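Local coordinates for protein PES4 (Saccharomyces cerevisiae, PDB 6EXX) that probably binds RNA, including the 3' untranslated regions of mRNAs and poly(A) or poly(U) tracts, through RNA recognition motifs of which this chain is the fourth, at residues E17-K20 and Y21-H24. Numbering follows the deposited sequence.
Sequences EFLK and YLCH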
loop_
_atom_site.group_PDB
_atom_site.type_symbol
_atom_site.label_atom_id
_atom_site.label_comp_id
_atom_site.label_asym_id
_atom_site.label_seq_id
_atom_site.Cartn_x
_atom_site.Cartn_y
_atom_site.Cartn_z
ATOM N N GLU A 17 -1.869 0.342 -9.767
ATOM C CA GLU A 17 -2.015 1.613 -10.454
ATOM C C GLU A 17 -2.489 2.702 -9.497
ATOM O O GLU A 17 -2.031 3.848 -9.559
ATOM C CB GLU A 17 -2.993 1.464 -11.620
ATOM C CG GLU A 17 -2.455 0.636 -12.780
ATOM C CD GLU A 17 -2.221 -0.825 -12.428
ATOM O OE1 GLU A 17 -3.082 -1.446 -11.765
ATOM O OE2 GLU A 17 -1.170 -1.361 -12.833
ATOM N N PHE A 18 -3.409 2.344 -8.615
ATOM C CA PHE A 18 -3.893 3.275 -7.607
ATOM C C PHE A 18 -2.753 3.667 -6.662
ATOM O O PHE A 18 -2.561 4.839 -6.355
ATOM C CB PHE A 18 -5.031 2.628 -6.833
ATOM C CG PHE A 18 -5.576 3.471 -5.722
ATOM C CD1 PHE A 18 -6.127 4.718 -5.977
ATOM C CD2 PHE A 18 -5.560 3.005 -4.422
ATOM C CE1 PHE A 18 -6.636 5.476 -4.947
ATOM C CE2 PHE A 18 -6.084 3.758 -3.393
ATOM C CZ PHE A 18 -6.616 4.988 -3.655
ATOM N N LEU A 19 -1.989 2.683 -6.192
ATOM C CA LEU A 19 -0.885 2.949 -5.276
ATOM C C LEU A 19 0.191 3.810 -5.933
ATOM O O LEU A 19 0.745 4.713 -5.312
ATOM C CB LEU A 19 -0.286 1.645 -4.758
ATOM C CG LEU A 19 -1.239 0.767 -3.944
ATOM C CD1 LEU A 19 -0.555 -0.524 -3.600
ATOM C CD2 LEU A 19 -1.758 1.461 -2.685
ATOM N N LYS A 20 0.476 3.546 -7.208
ATOM C CA LYS A 20 1.445 4.346 -7.943
ATOM C C LYS A 20 0.958 5.789 -8.055
ATOM O O LYS A 20 1.728 6.737 -7.905
ATOM C CB LYS A 20 1.658 3.744 -9.333
ATOM C CG LYS A 20 2.691 4.469 -10.160
ATOM C CD LYS A 20 2.973 3.755 -11.482
ATOM C CE LYS A 20 1.819 3.891 -12.468
ATOM N NZ LYS A 20 2.048 3.154 -13.751
ATOM N N TYR A 21 -0.331 5.959 -8.322
ATOM C CA TYR A 21 -0.925 7.283 -8.382
ATOM C C TYR A 21 -0.774 8.025 -7.055
ATOM O O TYR A 21 -0.401 9.198 -7.042
ATOM C CB TYR A 21 -2.393 7.147 -8.773
ATOM C CG TYR A 21 -3.193 8.414 -8.637
ATOM C CD1 TYR A 21 -3.200 9.369 -9.645
ATOM C CD2 TYR A 21 -3.947 8.659 -7.498
ATOM C CE1 TYR A 21 -3.942 10.525 -9.525
ATOM C CE2 TYR A 21 -4.688 9.814 -7.368
ATOM C CZ TYR A 21 -4.680 10.740 -8.388
ATOM O OH TYR A 21 -5.408 11.897 -8.272
ATOM N N LEU A 22 -1.043 7.349 -5.943
ATOM C CA LEU A 22 -0.904 7.993 -4.640
ATOM C C LEU A 22 0.518 8.484 -4.423
ATOM O O LEU A 22 0.738 9.593 -3.940
ATOM C CB LEU A 22 -1.286 7.036 -3.519
ATOM C CG LEU A 22 -2.747 6.597 -3.458
ATOM C CD1 LEU A 22 -2.966 5.633 -2.305
ATOM C CD2 LEU A 22 -3.707 7.779 -3.366
ATOM N N CYS A 23 1.492 7.658 -4.790
ATOM C CA CYS A 23 2.882 8.054 -4.642
ATOM C C CYS A 23 3.195 9.254 -5.544
ATOM O O CYS A 23 3.815 10.218 -5.100
ATOM C CB CYS A 23 3.807 6.874 -4.948
ATOM S SG CYS A 23 3.768 5.572 -3.697
ATOM N N HIS A 24 2.750 9.208 -6.796
ATOM C CA HIS A 24 2.958 10.328 -7.710
ATOM C C HIS A 24 2.344 11.614 -7.159
ATOM O O HIS A 24 2.932 12.689 -7.262
ATOM C CB HIS A 24 2.353 10.027 -9.088
ATOM C CG HIS A 24 3.193 9.141 -9.950
ATOM N ND1 HIS A 24 2.655 8.355 -10.949
ATOM C CD2 HIS A 24 4.528 8.927 -9.984
ATOM C CE1 HIS A 24 3.622 7.686 -11.549
ATOM N NE2 HIS A 24 4.769 8.012 -10.981
#
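Four successive i to i+4 hydrogen bonds tie residues 17-20 to residues 21-24 as regular alpha helix: the amide nitrogens of Tyr21, Leu22, Cys23 and His24 bond to the carbonyl oxygens of Glu17, Phe18, Leu19 and Lys20, the straightest being His24 N to Lys20 O at 2.9 Å with an N-H...O angle of 167°. Side chains one turn apart then pair on two sides of the helix. Buried Leu22 lays its isobutyl end over one face of the partly exposed Phe18 ring. CD1 of Leu22 stands 4.2 Å from the centroid of the Phe18 ring, 27° off the ring normal, which meets the criterion for a CH-pi contact, and it approaches Phe18 CE2 at 3.8 Å. CD2 of Leu22 lies 4.0 Å from CZ of Phe18, so both methyls meet the far half of the ring. The chi1 of Phe18, 178°, turns CG away from its own backbone N and carries the ring along the helix to meet the Leu22 side chain. An alanine in place of Leu22 removes both methyls, which would probably leave the Phe18 face without its CH-pi partner and open a gap against Phe63 and Leu64 of helix 54-64. On the exposed side Lys20 and His24 run alongside each other: CG of Lys20 reaches CE1 of His24 at 3.6 Å, evidence of contact through the aliphatic stem, and Lys20 O lies over one imidazole face. Lys20 NZ and His24 ND1, 5.9 Å apart, are not in contact. The Phe18-Leu22 pair thus adds to apolar packing, while Leu19 links this helix to Leu64 and to Ile33 and Ile35 of strand 32-39 in the RRM fold.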